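Side-chain contact in specific mitochondrial acyl carrier protein (PDB 3CE7), which probably serves as an acyl carrier in mitochondrial fatty acid synthesis: residues N22-M27 with Q87-F92. Residues are numbered along the deposited sequence; the frame is centred on the assembly and turned at random.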
loop_
_atom_site.group_PDB
_atom_site.type_symbol
_atom_site.label_atom_id
_atom_site.label_comp_id
_atom_site.label_asym_id
_atom_site.label_seq_id
_atom_site.Cartn_x
_atom_site.Cartn_y
_atom_site.Cartn_z
ATOM N N ASN A 22 6.116 6.582 4.195
ATOM C CA ASN A 22 7.444 6.374 3.609
ATOM C C ASN A 22 7.759 4.885 3.430
ATOM O O ASN A 22 8.246 4.471 2.376
ATOM C CB ASN A 22 8.528 7.082 4.440
ATOM C CG ASN A 22 8.556 8.584 4.202
ATOM O OD1 ASN A 22 8.110 9.056 3.158
ATOM N ND2 ASN A 22 9.072 9.342 5.174
ATOM N N TYR A 23 7.445 4.075 4.444
ATOM C CA TYR A 23 7.708 2.645 4.384
ATOM C C TYR A 23 6.913 1.974 3.266
ATOM O O TYR A 23 7.444 1.164 2.482
ATOM C CB TYR A 23 7.384 1.984 5.728
ATOM C CG TYR A 23 8.138 0.693 5.909
ATOM C CD1 TYR A 23 9.428 0.701 6.440
ATOM C CD2 TYR A 23 7.586 -0.524 5.513
ATOM C CE1 TYR A 23 10.150 -0.469 6.592
ATOM C CE2 TYR A 23 8.308 -1.715 5.666
ATOM C CZ TYR A 23 9.589 -1.667 6.203
ATOM O OH TYR A 23 10.335 -2.822 6.371
ATOM N N ILE A 24 5.636 2.328 3.183
ATOM C CA ILE A 24 4.732 1.728 2.211
ATOM C C ILE A 24 5.113 2.120 0.777
ATOM O O ILE A 24 5.035 1.295 -0.126
ATOM C CB ILE A 24 3.269 2.041 2.575
ATOM C CG1 ILE A 24 2.875 1.175 3.781
ATOM C CG2 ILE A 24 2.336 1.854 1.376
ATOM C CD1 ILE A 24 1.477 1.378 4.318
ATOM N N VAL A 25 5.561 3.359 0.584
ATOM C CA VAL A 25 6.110 3.769 -0.718
ATOM C C VAL A 25 7.286 2.858 -1.103
ATOM O O VAL A 25 7.321 2.336 -2.220
ATOM C CB VAL A 25 6.524 5.261 -0.739
ATOM C CG1 VAL A 25 7.319 5.608 -2.019
ATOM C CG2 VAL A 25 5.286 6.138 -0.647
ATOM N N GLY A 26 8.199 2.634 -0.161
ATOM C CA GLY A 26 9.340 1.728 -0.382
ATOM C C GLY A 26 8.925 0.312 -0.740
ATOM O O GLY A 26 9.511 -0.316 -1.638
ATOM N N MET A 27 7.908 -0.198 -0.051
ATOM C CA MET A 27 7.382 -1.538 -0.337
ATOM C C MET A 27 6.823 -1.608 -1.754
ATOM O O MET A 27 7.042 -2.591 -2.473
ATOM C CB MET A 27 6.260 -1.897 0.633
ATOM C CG MET A 27 6.712 -2.125 2.055
ATOM S SD MET A 27 5.305 -2.385 3.154
ATOM C CE MET A 27 4.511 -3.808 2.432
ATOM N N GLN A 87 -1.444 6.322 -0.237
ATOM C CA GLN A 87 -1.820 7.130 0.915
ATOM C C GLN A 87 -3.009 6.514 1.639
ATOM O O GLN A 87 -3.054 6.510 2.875
ATOM C CB GLN A 87 -2.147 8.572 0.528
ATOM C CG GLN A 87 -2.306 9.464 1.743
ATOM C CD GLN A 87 -0.999 9.635 2.475
ATOM O OE1 GLN A 87 -0.089 10.316 1.985
ATOM N NE2 GLN A 87 -0.877 8.992 3.641
ATOM N N GLU A 88 -3.971 5.999 0.880
ATOM C CA GLU A 88 -5.143 5.359 1.484
ATOM C C GLU A 88 -4.751 4.134 2.309
ATOM O O GLU A 88 -5.298 3.890 3.387
ATOM C CB GLU A 88 -6.126 4.955 0.392
ATOM C CG GLU A 88 -6.822 6.153 -0.260
ATOM C CD GLU A 88 -7.603 5.765 -1.498
ATOM O OE1 GLU A 88 -7.329 4.685 -2.054
ATOM O OE2 GLU A 88 -8.485 6.544 -1.930
ATOM N N ILE A 89 -3.802 3.358 1.782
ATOM C CA ILE A 89 -3.353 2.156 2.469
ATOM C C ILE A 89 -2.641 2.533 3.769
ATOM O O ILE A 89 -2.950 1.971 4.838
ATOM C CB ILE A 89 -2.478 1.267 1.574
ATOM C CG1 ILE A 89 -3.264 0.896 0.309
ATOM C CG2 ILE A 89 -2.075 -0.012 2.343
ATOM C CD1 ILE A 89 -2.518 -0.000 -0.679
ATOM N N ALA A 90 -1.703 3.481 3.677
ATOM C CA ALA A 90 -0.998 3.983 4.865
ATOM C C ALA A 90 -1.985 4.514 5.908
ATOM O O ALA A 90 -1.878 4.206 7.096
ATOM C CB ALA A 90 0.005 5.052 4.483
ATOM N N ASP A 91 -2.960 5.298 5.452
ATOM C CA ASP A 91 -3.983 5.825 6.348
ATOM C C ASP A 91 -4.740 4.698 7.066
ATOM O O ASP A 91 -5.043 4.804 8.264
ATOM C CB ASP A 91 -4.972 6.708 5.583
ATOM C CG ASP A 91 -4.375 8.045 5.135
ATOM O OD1 ASP A 91 -3.255 8.413 5.524
ATOM O OD2 ASP A 91 -5.058 8.743 4.353
ATOM N N PHE A 92 -5.070 3.630 6.332
ATOM C CA PHE A 92 -5.813 2.523 6.934
ATOM C C PHE A 92 -4.958 1.820 7.991
ATOM O O PHE A 92 -5.441 1.472 9.082
ATOM C CB PHE A 92 -6.272 1.519 5.880
ATOM C CG PHE A 92 -7.160 0.453 6.442
ATOM C CD1 PHE A 92 -8.484 0.732 6.752
ATOM C CD2 PHE A 92 -6.657 -0.823 6.723
ATOM C CE1 PHE A 92 -9.320 -0.254 7.299
ATOM C CE2 PHE A 92 -7.484 -1.813 7.264
ATOM C CZ PHE A 92 -8.807 -1.526 7.558
#
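Ile24 reaches from helix 17-29 to helix 86-98 with the end of its longer branch. Ile24 CD1 comes end-on against the backbone of Ala90, 3.6 Å from Ala90 CA. The methyl CB of Ala90 lies beside the same atom, with Ile24 CD1 to Ala90 CB at 4.0 Å. Ile89 meets it from the neighbouring position: its short branch places CG2 4.3 Å from Ile24 CD1. One methyl thus touches two successive residues of the facing helix. The CG1 arm of Ile24 stands anti to its carbonyl carbon (chi1 -74°) and is extended beyond that (chi2 178°), which carries CD1 toward Ala90. The CA atoms of Ile24 and Ala90, 6.7 Å apart, are the nearest pair across the two segments. Helices 17-29 and 86-98 are the first and last helices of the four-helix acyl carrier protein fold, and the contact lies in its buried apolar core. Phe63 of helix 57-71 and Leu86 also pack on Ile24. Ile17 and Thr21 cover Ala90 from earlier turns of helix 17-29. On the flank, Gln87 NE2 donates a bent hydrogen bond to Asp91 OD1 one turn on (3.1 Å, 144°), meeting it from above the carboxylate plane. It is also hydrogen-bonded to Thr21 OG1 on the facing helix.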